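Local coordinates for Lmo2184 protein (Listeria monocytogenes serovar 1/2a, PDB 5JOQ) that probably binds heme as the substrate-binding lipoprotein of an ABC transporter for iron uptake, at residues 42-47 / 93-98; 117-120 / 124-127; 224-229 / 238-243; 265-270 / 276-281. All blocks are in the same frame, centred on the assembly; numbering follows the deposited sequence. Where two conformers were deposited one is given.

Interaction 1. Residues 42-47 / 93-98; sequences VAITEI and MVLSTK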
loop_
_atom_site.group_PDB
_atom_site.type_symbol
_atom_site.label_atom_id
_atom_site.label_comp_id
_atom_site.label_asym_id
_atom_site.label_seq_id
_atom_site.Cartn_x
_atom_site.Cartn_y
_atom_site.Cartn_z
ATOM N N VAL A 42 -2.999 16.902 -7.230
ATOM C CA VAL A 42 -1.627 17.382 -7.410
ATOM C C VAL A 42 -1.418 17.883 -8.839
ATOM O O VAL A 42 -0.872 18.976 -9.062
ATOM C CB VAL A 42 -0.619 16.272 -7.061
ATOM C CG1 VAL A 42 0.793 16.722 -7.450
ATOM C CG2 VAL A 42 -0.677 15.926 -5.567
ATOM N N ALA A 43 -1.840 17.084 -9.831
ATOM C CA ALA A 43 -1.668 17.481 -11.237
ATOM C C ALA A 43 -2.298 18.841 -11.530
ATOM O O ALA A 43 -1.708 19.665 -12.247
ATOM C CB ALA A 43 -2.263 16.420 -12.160
ATOM N N ILE A 44 -3.517 19.088 -11.037
ATOM C CA ILE A 44 -4.157 20.379 -11.321
ATOM C C ILE A 44 -3.406 21.499 -10.621
ATOM O O ILE A 44 -3.234 22.592 -11.180
ATOM C CB ILE A 44 -5.650 20.354 -10.914
ATOM C CG1 ILE A 44 -6.436 19.425 -11.858
ATOM C CG2 ILE A 44 -6.262 21.783 -10.911
ATOM C CD1 ILE A 44 -7.774 18.982 -11.245
ATOM N N THR A 45 -2.938 21.245 -9.387
ATOM C CA THR A 45 -2.212 22.267 -8.639
ATOM C C THR A 45 -0.962 22.703 -9.389
ATOM O O THR A 45 -0.617 23.893 -9.404
ATOM C CB THR A 45 -1.825 21.735 -7.242
ATOM O OG1 THR A 45 -3.000 21.369 -6.502
ATOM C CG2 THR A 45 -1.124 22.827 -6.460
ATOM N N GLU A 46 -0.259 21.748 -10.002
ATOM C CA GLU A 46 0.920 22.070 -10.812
ATOM C C GLU A 46 0.553 22.915 -12.034
ATOM O O GLU A 46 1.299 23.833 -12.421
ATOM C CB GLU A 46 1.610 20.774 -11.243
ATOM C CG GLU A 46 2.169 19.984 -10.023
ATOM C CD GLU A 46 2.686 18.591 -10.410
ATOM O OE1 GLU A 46 2.284 18.045 -11.474
ATOM O OE2 GLU A 46 3.502 18.053 -9.632
ATOM N N ILE A 47 -0.583 22.619 -12.660
ATOM C CA ILE A 47 -1.027 23.444 -13.786
ATOM C C ILE A 47 -1.337 24.859 -13.312
ATOM O O ILE A 47 -0.973 25.838 -13.970
ATOM C CB ILE A 47 -2.225 22.782 -14.493
ATOM C CG1 ILE A 47 -1.717 21.595 -15.343
ATOM C CG2 ILE A 47 -2.962 23.816 -15.387
ATOM C CD1 ILE A 47 -2.829 20.624 -15.774
ATOM N N MET A 93 -14.787 28.317 -7.890
ATOM C CA MET A 93 -14.650 27.136 -8.729
ATOM C C MET A 93 -13.855 26.067 -7.987
ATOM O O MET A 93 -12.847 26.369 -7.344
ATOM C CB MET A 93 -13.951 27.490 -10.053
ATOM C CG MET A 93 -13.768 26.290 -11.012
ATOM S SD MET A 93 -15.370 25.613 -11.541
ATOM C CE MET A 93 -16.190 27.073 -12.235
ATOM N N VAL A 94 -14.307 24.820 -8.082
ATOM C CA VAL A 94 -13.574 23.656 -7.577
ATOM C C VAL A 94 -13.182 22.821 -8.796
ATOM O O VAL A 94 -14.031 22.546 -9.644
ATOM C CB VAL A 94 -14.434 22.833 -6.600
ATOM C CG1 VAL A 94 -13.663 21.597 -6.097
ATOM C CG2 VAL A 94 -14.946 23.704 -5.407
ATOM N N LEU A 95 -11.903 22.451 -8.912
ATOM C CA LEU A 95 -11.389 21.732 -10.077
ATOM C C LEU A 95 -11.085 20.275 -9.719
ATOM O O LEU A 95 -10.314 19.999 -8.786
ATOM C CB LEU A 95 -10.129 22.397 -10.634
ATOM C CG LEU A 95 -10.238 23.862 -11.070
ATOM C CD1 LEU A 95 -8.866 24.316 -11.510
ATOM C CD2 LEU A 95 -11.232 24.039 -12.243
ATOM N N SER A 96 -11.660 19.349 -10.479
ATOM C CA SER A 96 -11.412 17.913 -10.289
ATOM C C SER A 96 -11.208 17.346 -11.693
ATOM O O SER A 96 -10.991 18.102 -12.658
ATOM C CB SER A 96 -12.566 17.264 -9.517
ATOM O OG SER A 96 -12.365 15.860 -9.334
ATOM N N THR A 97 -11.312 16.017 -11.837
ATOM C CA THR A 97 -11.089 15.387 -13.141
ATOM C C THR A 97 -12.321 14.600 -13.586
ATOM O O THR A 97 -13.143 14.133 -12.770
ATOM C CB THR A 97 -9.881 14.431 -13.124
ATOM O OG1 THR A 97 -10.150 13.332 -12.230
ATOM C CG2 THR A 97 -8.561 15.154 -12.718
ATOM N N LYS A 98 -12.402 14.408 -14.905
ATOM C CA LYS A 98 -13.468 13.603 -15.504
ATOM C C LYS A 98 -13.519 12.214 -14.900
ATOM O O LYS A 98 -14.607 11.658 -14.680
ATOM C CB LYS A 98 -13.230 13.481 -17.013
ATOM C CG LYS A 98 -14.473 13.485 -17.871
ATOM C CD LYS A 98 -15.028 14.919 -18.005
ATOM C CE LYS A 98 -16.518 14.919 -18.356
ATOM N NZ LYS A 98 -17.224 16.141 -17.846
#

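Interaction 2. Residues 117-120 / 124-127; sequences FLDF and ASMQ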
loop_
_atom_site.group_PDB
_atom_site.type_symbol
_atom_site.label_atom_id
_atom_site.label_comp_id
_atom_site.label_asym_id
_atom_site.label_seq_id
_atom_site.Cartn_x
_atom_site.Cartn_y
_atom_site.Cartn_z
ATOM N N PHE A 117 -14.923 19.354 -14.065
ATOM C CA PHE A 117 -14.241 18.063 -14.117
ATOM C C PHE A 117 -13.434 18.024 -15.413
ATOM O O PHE A 117 -13.999 17.876 -16.499
ATOM C CB PHE A 117 -15.235 16.907 -14.013
ATOM C CG PHE A 117 -15.945 16.850 -12.677
ATOM C CD1 PHE A 117 -15.341 16.241 -11.593
ATOM C CD2 PHE A 117 -17.178 17.470 -12.513
ATOM C CE1 PHE A 117 -15.958 16.210 -10.357
ATOM C CE2 PHE A 117 -17.819 17.445 -11.271
ATOM C CZ PHE A 117 -17.198 16.806 -10.196
ATOM N N LEU A 118 -12.118 18.209 -15.283
ATOM C CA LEU A 118 -11.201 18.346 -16.417
ATOM C C LEU A 118 -10.854 16.975 -16.992
ATOM O O LEU A 118 -10.581 16.044 -16.244
ATOM C CB LEU A 118 -9.914 19.021 -15.955
ATOM C CG LEU A 118 -10.140 20.300 -15.120
ATOM C CD1 LEU A 118 -8.791 20.879 -14.650
ATOM C CD2 LEU A 118 -10.934 21.323 -15.916
ATOM N N ASP A 119 -10.863 16.848 -18.320
ATOM C CA ASP A 119 -10.616 15.550 -18.956
ATOM C C ASP A 119 -9.103 15.346 -19.108
ATOM O O ASP A 119 -8.467 15.948 -19.989
ATOM C CB ASP A 119 -11.311 15.485 -20.313
ATOM C CG ASP A 119 -11.209 14.097 -20.943
ATOM O OD1 ASP A 119 -10.411 13.279 -20.444
ATOM O OD2 ASP A 119 -11.933 13.810 -21.908
ATOM N N PHE A 120 -8.521 14.496 -18.257
ATOM C CA PHE A 120 -7.093 14.163 -18.316
ATOM C C PHE A 120 -6.844 12.733 -18.836
ATOM O O PHE A 120 -5.852 12.074 -18.459
ATOM C CB PHE A 120 -6.463 14.378 -16.935
ATOM C CG PHE A 120 -6.256 15.862 -16.567
ATOM C CD1 PHE A 120 -6.731 16.885 -17.392
ATOM C CD2 PHE A 120 -5.590 16.212 -15.405
ATOM C CE1 PHE A 120 -6.503 18.260 -17.068
ATOM C CE2 PHE A 120 -5.378 17.564 -15.056
ATOM C CZ PHE A 120 -5.824 18.577 -15.863
ATOM N N ALA A 124 -3.632 15.246 -25.243
ATOM C CA ALA A 124 -4.357 16.244 -26.036
ATOM C C ALA A 124 -5.550 16.804 -25.266
ATOM O O ALA A 124 -5.828 18.013 -25.326
ATOM C CB ALA A 124 -4.815 15.631 -27.358
ATOM N N SER A 125 -6.298 15.938 -24.567
ATOM C CA SER A 125 -7.419 16.446 -23.787
ATOM C C SER A 125 -6.926 17.339 -22.669
ATOM O O SER A 125 -7.512 18.396 -22.424
ATOM C CB SER A 125 -8.267 15.291 -23.230
ATOM O OG SER A 125 -9.062 14.722 -24.301
ATOM N N MET A 126 -5.835 16.943 -21.987
ATOM C CA MET A 126 -5.262 17.824 -20.961
ATOM C C MET A 126 -4.882 19.185 -21.547
ATOM O O MET A 126 -5.110 20.229 -20.924
ATOM C CB MET A 126 -4.020 17.164 -20.313
ATOM C CG MET A 126 -3.405 18.036 -19.216
ATOM S SD MET A 126 -1.915 17.316 -18.467
ATOM C CE MET A 126 -0.766 17.370 -19.876
ATOM N N GLN A 127 -4.268 19.193 -22.736
ATOM C CA GLN A 127 -3.887 20.465 -23.348
ATOM C C GLN A 127 -5.103 21.334 -23.679
ATOM O O GLN A 127 -5.053 22.557 -23.518
ATOM C CB GLN A 127 -3.044 20.221 -24.594
ATOM C CG GLN A 127 -1.662 19.614 -24.238
ATOM C CD GLN A 127 -0.771 19.635 -25.453
ATOM O OE1 GLN A 127 -0.853 18.754 -26.304
ATOM N NE2 GLN A 127 0.070 20.670 -25.563
HETATM O O HOH W 1 -11.811 15.790 -23.683
#

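Interaction 3. Residues 224-229 / 238-243; sequences ILRAAH and MFDEEF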
loop_
_atom_site.group_PDB
_atom_site.type_symbol
_atom_site.label_atom_id
_atom_site.label_comp_id
_atom_site.label_asym_id
_atom_site.label_seq_id
_atom_site.Cartn_x
_atom_site.Cartn_y
_atom_site.Cartn_z
ATOM N N ILE A 224 4.960 -6.329 -22.400
ATOM C CA ILE A 224 3.878 -6.116 -21.433
ATOM C C ILE A 224 4.307 -5.014 -20.475
ATOM O O ILE A 224 5.443 -5.033 -19.987
ATOM C CB ILE A 224 3.519 -7.398 -20.668
ATOM C CG1 ILE A 224 3.062 -8.501 -21.652
ATOM C CG2 ILE A 224 2.437 -7.088 -19.577
ATOM C CD1 ILE A 224 2.921 -9.893 -20.980
ATOM N N LEU A 225 3.427 -4.027 -20.272
ATOM C CA LEU A 225 3.606 -2.941 -19.316
ATOM C C LEU A 225 2.581 -3.110 -18.205
ATOM O O LEU A 225 1.429 -3.462 -18.478
ATOM C CB LEU A 225 3.398 -1.553 -19.960
ATOM C CG LEU A 225 4.220 -1.232 -21.214
ATOM C CD1 LEU A 225 3.907 0.204 -21.693
ATOM C CD2 LEU A 225 5.743 -1.411 -20.934
ATOM N N ARG A 226 3.001 -2.865 -16.951
ATOM C CA ARG A 226 2.103 -2.996 -15.802
ATOM C C ARG A 226 2.134 -1.722 -14.973
ATOM O O ARG A 226 3.185 -1.105 -14.813
ATOM C CB ARG A 226 2.501 -4.199 -14.891
ATOM C CG ARG A 226 2.423 -5.583 -15.600
ATOM C CD ARG A 226 2.821 -6.736 -14.588
ATOM N NE ARG A 226 4.214 -6.561 -14.123
ATOM C CZ ARG A 226 5.080 -7.556 -13.989
ATOM N NH1 ARG A 226 4.701 -8.795 -14.290
ATOM N NH2 ARG A 226 6.327 -7.319 -13.598
ATOM N N ALA A 227 0.975 -1.319 -14.456
ATOM C CA ALA A 227 0.870 -0.154 -13.578
ATOM C C ALA A 227 0.060 -0.547 -12.347
ATOM O O ALA A 227 -1.060 -1.050 -12.477
ATOM C CB ALA A 227 0.183 1.028 -14.289
ATOM N N ALA A 228 0.609 -0.289 -11.158
ATOM C CA ALA A 228 -0.129 -0.445 -9.908
ATOM C C ALA A 228 -0.116 0.918 -9.233
ATOM O O ALA A 228 0.705 1.168 -8.356
ATOM C CB ALA A 228 0.486 -1.530 -9.032
ATOM N N HIS A 229 -1.007 1.811 -9.679
ATOM C CA HIS A 229 -0.956 3.203 -9.257
ATOM C C HIS A 229 -1.079 3.318 -7.733
ATOM O O HIS A 229 -1.996 2.752 -7.141
ATOM C CB HIS A 229 -2.090 3.965 -9.943
ATOM C CG HIS A 229 -2.025 3.887 -11.449
ATOM N ND1 HIS A 229 -0.971 4.396 -12.170
ATOM C CD2 HIS A 229 -2.884 3.362 -12.361
ATOM C CE1 HIS A 229 -1.185 4.204 -13.467
ATOM N NE2 HIS A 229 -2.345 3.585 -13.610
ATOM N N MET A 238 7.051 -7.881 -5.566
ATOM C CA MET A 238 6.463 -9.122 -5.135
ATOM C C MET A 238 5.474 -9.589 -6.214
ATOM O O MET A 238 5.422 -10.748 -6.557
ATOM C CB MET A 238 5.771 -8.860 -3.799
ATOM C CG MET A 238 5.068 -10.004 -3.127
ATOM S SD MET A 238 4.689 -9.650 -1.395
ATOM C CE MET A 238 3.590 -8.260 -1.501
ATOM N N PHE A 239 4.707 -8.654 -6.761
ATOM C CA PHE A 239 3.753 -8.988 -7.800
ATOM C C PHE A 239 4.509 -9.522 -9.015
ATOM O O PHE A 239 4.072 -10.443 -9.639
ATOM C CB PHE A 239 2.936 -7.778 -8.245
ATOM C CG PHE A 239 1.958 -7.254 -7.223
ATOM C CD1 PHE A 239 1.619 -7.959 -6.080
ATOM C CD2 PHE A 239 1.349 -6.043 -7.445
ATOM C CE1 PHE A 239 0.714 -7.428 -5.185
ATOM C CE2 PHE A 239 0.447 -5.518 -6.561
ATOM C CZ PHE A 239 0.124 -6.216 -5.432
ATOM N N ASP A 240 5.648 -8.911 -9.315
ATOM C CA ASP A 240 6.477 -9.326 -10.456
ATOM C C ASP A 240 6.864 -10.788 -10.319
ATOM O O ASP A 240 6.796 -11.561 -11.288
ATOM C CB ASP A 240 7.729 -8.441 -10.563
ATOM C CG ASP A 240 8.729 -8.956 -11.629
ATOM O OD1 ASP A 240 8.360 -8.998 -12.815
ATOM O OD2 ASP A 240 9.845 -9.376 -11.238
ATOM N N GLU A 241 7.316 -11.190 -9.118
ATOM C CA GLU A 241 7.629 -12.601 -8.911
ATOM C C GLU A 241 6.396 -13.486 -9.108
ATOM O O GLU A 241 6.509 -14.611 -9.597
ATOM C CB GLU A 241 8.193 -12.852 -7.502
ATOM C CG GLU A 241 9.441 -12.101 -7.172
ATOM C CD GLU A 241 10.678 -12.559 -7.940
ATOM O OE1 GLU A 241 10.733 -13.670 -8.521
ATOM O OE2 GLU A 241 11.633 -11.778 -7.918
ATOM N N GLU A 242 5.221 -13.016 -8.691
ATOM C CA GLU A 242 4.034 -13.855 -8.823
ATOM C C GLU A 242 3.655 -14.045 -10.295
ATOM O O GLU A 242 3.324 -15.158 -10.726
ATOM C CB GLU A 242 2.869 -13.233 -8.040
ATOM C CG GLU A 242 1.686 -14.237 -7.858
ATOM C CD GLU A 242 0.819 -14.463 -9.136
ATOM O OE1 GLU A 242 0.643 -13.530 -9.949
ATOM O OE2 GLU A 242 0.295 -15.595 -9.297
ATOM N N PHE A 243 3.752 -12.975 -11.079
ATOM C CA PHE A 243 3.401 -13.013 -12.507
ATOM C C PHE A 243 4.158 -14.114 -13.239
ATOM O O PHE A 243 3.559 -14.881 -14.017
ATOM C CB PHE A 243 3.708 -11.633 -13.108
ATOM C CG PHE A 243 2.956 -11.277 -14.393
ATOM C CD1 PHE A 243 1.717 -10.615 -14.333
ATOM C CD2 PHE A 243 3.545 -11.478 -15.630
ATOM C CE1 PHE A 243 1.046 -10.211 -15.532
ATOM C CE2 PHE A 243 2.900 -11.071 -16.828
ATOM C CZ PHE A 243 1.656 -10.452 -16.774
HETATM O O HOH W 2 6.880 -10.658 -14.506
#

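Interaction 4. Residues 265-270 / 276-281; sequences ENLFGM and APEALK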
loop_
_atom_site.group_PDB
_atom_site.type_symbol
_atom_site.label_atom_id
_atom_site.label_comp_id
_atom_site.label_asym_id
_atom_site.label_seq_id
_atom_site.Cartn_x
_atom_site.Cartn_y
_atom_site.Cartn_z
ATOM N N GLU A 265 5.308 4.004 -10.712
ATOM C CA GLU A 265 4.040 4.546 -10.266
ATOM C C GLU A 265 4.148 6.038 -10.004
ATOM O O GLU A 265 3.207 6.791 -10.163
ATOM C CB GLU A 265 3.564 3.760 -9.041
ATOM C CG GLU A 265 2.382 4.336 -8.327
ATOM C CD GLU A 265 2.787 5.351 -7.307
ATOM O OE1 GLU A 265 3.897 5.241 -6.769
ATOM O OE2 GLU A 265 1.987 6.251 -7.054
ATOM N N ASN A 266 5.292 6.470 -9.506
ATOM C CA ASN A 266 5.510 7.869 -9.174
ATOM C C ASN A 266 5.462 8.764 -10.405
ATOM O O ASN A 266 5.142 9.951 -10.298
ATOM C CB ASN A 266 6.853 8.012 -8.456
ATOM C CG ASN A 266 6.693 8.363 -7.005
ATOM O OD1 ASN A 266 6.613 9.537 -6.651
ATOM N ND2 ASN A 266 6.630 7.350 -6.153
ATOM N N LEU A 267 5.774 8.220 -11.577
ATOM C CA LEU A 267 5.827 8.983 -12.812
ATOM C C LEU A 267 4.656 8.716 -13.755
ATOM O O LEU A 267 4.225 9.632 -14.453
ATOM C CB LEU A 267 7.144 8.672 -13.551
ATOM C CG LEU A 267 7.406 9.266 -14.940
ATOM C CD1 LEU A 267 7.479 10.787 -14.882
ATOM C CD2 LEU A 267 8.735 8.717 -15.457
ATOM N N PHE A 268 4.122 7.495 -13.780
ATOM C CA PHE A 268 3.008 7.091 -14.645
ATOM C C PHE A 268 1.718 7.001 -13.808
ATOM O O PHE A 268 1.386 5.938 -13.271
ATOM C CB PHE A 268 3.311 5.727 -15.291
ATOM C CG PHE A 268 4.460 5.761 -16.275
ATOM C CD1 PHE A 268 4.225 6.038 -17.613
ATOM C CD2 PHE A 268 5.748 5.483 -15.858
ATOM C CE1 PHE A 268 5.274 6.070 -18.535
ATOM C CE2 PHE A 268 6.826 5.504 -16.775
ATOM C CZ PHE A 268 6.575 5.815 -18.109
ATOM N N GLY A 269 0.978 8.085 -13.719
ATOM C CA GLY A 269 -0.293 8.017 -13.025
ATOM C C GLY A 269 -1.420 7.505 -13.920
ATOM O O GLY A 269 -1.238 7.314 -15.121
ATOM N N MET A 270 -2.599 7.303 -13.315
ATOM C CA MET A 270 -3.748 6.810 -14.072
ATOM C C MET A 270 -4.238 7.845 -15.085
ATOM O O MET A 270 -4.782 7.470 -16.132
ATOM C CB MET A 270 -4.895 6.442 -13.126
ATOM C CG MET A 270 -5.747 5.296 -13.646
ATOM S SD MET A 270 -6.953 4.698 -12.407
ATOM C CE MET A 270 -8.243 5.905 -12.737
ATOM N N ALA A 276 3.941 14.325 -18.108
ATOM C CA ALA A 276 3.835 13.610 -19.370
ATOM C C ALA A 276 5.062 13.613 -20.257
ATOM O O ALA A 276 5.389 12.584 -20.788
ATOM C CB ALA A 276 2.610 14.060 -20.143
ATOM N N PRO A 277 5.755 14.806 -20.389
ATOM C CA PRO A 277 6.946 14.715 -21.247
ATOM C C PRO A 277 7.964 13.721 -20.676
ATOM O O PRO A 277 8.492 12.934 -21.424
ATOM C CB PRO A 277 7.487 16.138 -21.266
ATOM C CG PRO A 277 6.275 16.967 -21.128
ATOM C CD PRO A 277 5.568 16.275 -20.026
ATOM N N GLU A 278 8.201 13.738 -19.375
ATOM C CA GLU A 278 9.142 12.795 -18.807
ATOM C C GLU A 278 8.641 11.354 -19.006
ATOM O O GLU A 278 9.390 10.489 -19.388
ATOM C CB GLU A 278 9.364 13.089 -17.335
ATOM C CG GLU A 278 10.412 12.215 -16.687
ATOM C CD GLU A 278 10.648 12.533 -15.217
ATOM O OE1 GLU A 278 10.029 13.465 -14.686
ATOM O OE2 GLU A 278 11.460 11.826 -14.597
ATOM N N ALA A 279 7.358 11.141 -18.765
ATOM C CA ALA A 279 6.747 9.822 -18.921
ATOM C C ALA A 279 6.875 9.327 -20.352
ATOM O O ALA A 279 7.207 8.156 -20.591
ATOM C CB ALA A 279 5.277 9.876 -18.513
ATOM N N LEU A 280 6.619 10.205 -21.324
ATOM C CA LEU A 280 6.725 9.797 -22.722
ATOM C C LEU A 280 8.158 9.411 -23.084
ATOM O O LEU A 280 8.381 8.485 -23.874
ATOM C CB LEU A 280 6.219 10.925 -23.625
ATOM C CG LEU A 280 5.959 10.567 -25.076
ATOM C CD1 LEU A 280 4.953 9.428 -25.177
ATOM C CD2 LEU A 280 5.476 11.821 -25.852
ATOM N N LYS A 281 9.149 10.110 -22.530
ATOM C CA LYS A 281 10.541 9.776 -22.826
ATOM C C LYS A 281 10.933 8.437 -22.209
ATOM O O LYS A 281 11.729 7.677 -22.787
ATOM C CB LYS A 281 11.459 10.867 -22.292
ATOM C CG LYS A 281 11.366 12.195 -23.022
ATOM C CD LYS A 281 12.225 13.301 -22.353
ATOM C CE LYS A 281 11.737 14.709 -22.777
ATOM N NZ LYS A 281 11.906 15.772 -21.723
#

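Interaction 1. Residues 42-47 / 93-98
The flat groups that I44 meets are peptide units of strand 93-97, approached at their oxygens; no aromatic ring takes part. The CD1 methyl of I44 faces two successive carbonyl oxygens of the strand. I44 CD1 lies 3.6 Å from S96 O and 3.7 Å from L95 O. I44 CD1 also comes within 4.2 Å of T97 CG2. The other branch of I44 faces the L95 side chain. I44 CG2 is 3.7 Å from L95 CD1 and 3.9 Å from L95 CB. The two side chains cross obliquely.

The torsions of I44 explain this division. CG1 stands anti to the carbonyl carbon (chi1 -69°), and the chain then runs on extended (chi2 160°). CD1 therefore reaches the strand backbone while CG2 stays by L95.

Helix 42-50 follows strand 37-39, the parallel neighbour of strand 93-97. The helix lies on one face of that sheet, with short segment axes 8.9 Å apart at closest approach. I44 also touches A39 and L118, so its side chain meets all three strands of the sheet. L95 and I47 both touch L133 of helix 123-136, which packs on the same face. This is the layered alpha/beta packing of one lobe of a solute-binding protein.

The contact is buried and wholly apolar on the helix side. No hydrogen bond crosses it. L95 O is bonded by T40 OG1 and S96 O probably by the backbone N of L118. Both oxygens thus have polar partners, and the methyl can pack on them by van der Waals contact alone.

Interaction 2. Residues 117-120 / 124-127
M126 lays its side chain over one face of the F120 ring. M126 CG makes the closest touch, 3.8 Å from F120 CE1 and displaced from the ring centre toward the rim. M126 CG forms a CH-pi contact 4.1 Å from the F120 centroid. SD of M126 stands farther out, 4.7 Å from the F120 centroid but almost exactly on the ring normal (2° off). This is a Met-aromatic contact at some distance. The chain is extended up to the sulfur: CG is anti to the backbone N (chi1 -179°) and chi2 is near 180° as well. Only at chi3 does it bend, and the terminal methyl turns away from the ring.

One residue back, D119 and S125 pair differently. S125 CB packs 3.3 Å from D119 O. The D119 OD2 and S125 OG atoms are 3.8 Å apart and do not bond directly. Water 1 bridges them, donating to D119 OD2 at 2.7 Å and lying 3.0 Å from S125 OG. The other carboxylate oxygen, OD1, is held by T121 OG1, and the backbone N of D119 bonds to E129 OE2.

The contact closes the tight connection from strand 115-118 to helix 123-136, the first helix of the predicted coiled-coil region. F120 also touches I44 and I47 of helix 42-50, so its ring joins two helices.

The chemistry changes across a short span. The buried part is sulfur, methylene and aromatic carbon. The partly exposed part is a carboxylate and a hydroxyl that meet through a shared water, not directly.

Interaction 3. Residues 224-229 / 238-243
R226 meets D240 and F243 where helix 233-245 packs on strand 223-227, part of a beta-alpha-beta unit that returns to the parallel neighbour strand 260-262. R226 NH2 forms a salt bridge to D240 OD1 at 2.8 Å, with an N-H...O angle of 157°. The bond uses the anti side of OD1 and lies close to the guanidinium plane. Water 2 closes the group: it accepts from R226 NH1 at 2.9 Å and donates to D240 OD1 at 2.8 Å.

The same guanidinium stands nearly upright on the F243 ring, the two planes 79° apart. R226 CZ lies 4.6 Å from the F243 centroid in a cation-pi contact, and CD adds a CH-pi contact. I224 CD1 comes to the edge of this ring.

The second shell fixes these groups. R226 NE has a salt bridge to D262, so the buried cation probably has its charge shared by two carboxylates. K237 holds D240 OD2, and W249 stacks with F243. M238 and F239 of the same helix segment pack on a second subunit. The bend at chi3 of R226 (-62°) brings R226 NH1 down over the ring, 3.0 Å from F243 CG.

Interaction 4. Residues 265-270 / 276-281
L267 extends from its loop toward E278 and A279 at the start of helix 276-288. From CB its CG lies anti to the backbone N (chi1 175°), which aims the fork at the helix. L267 CG packs 4.2 Å from A279 CB. L267 CD1 makes the closest approach of this side chain, 3.6 Å from E278 CD and 3.9 Å from A279 N. L267 CD2 lies beside the same residues, 4.1 Å from E278 CG. The extended E278 thus passes its aliphatic chain and the carbon of its carboxylate alongside a leucine methyl.

The F268 ring reaches A279 too, with CE1 3.8 Å from A279 CB and CZ 3.5 Å from A279 O. Both side chains meet A279 CB. L267 also reaches the backbone N and F268 the carbonyl O. No hydrogen bond crosses the contact. Beyond it, F268 fits among I188, L191, M283 and M286, while E278 is exposed.

On the other side of the helix, P277 and L280 pack on the long helix 140-161. The loop after strand 260-262 is thereby joined to the C-terminal helix. This fits the helical-backbone fold of the solute-binding protein 8 family, in which a long helix links two alpha/beta lobes.

In the fold
Interactions 1 and 3 are buried helix-on-strand contacts on opposite sides of the chain's centre, about 29 Å apart between centres. Interaction 1 joins apolar side chains and a strand backbone; interaction 3 builds a buried ion pair and cation-pi contact, near other subunits. Interactions 1 and 2 serve the same parallel sheet: strands 93-97 and 115-118 are neighbours, probably bonded through S96 O to L118 N and K98 N to L118 O. Interactions 2 and 4 are partly buried and lie nearer the middle, where loops meet helices. Interactions 2 and 3 each include a water bridge; interaction 4 relies on carbon contacts and a carbonyl oxygen. H229 of interaction 3 packs against the loop of interaction 4.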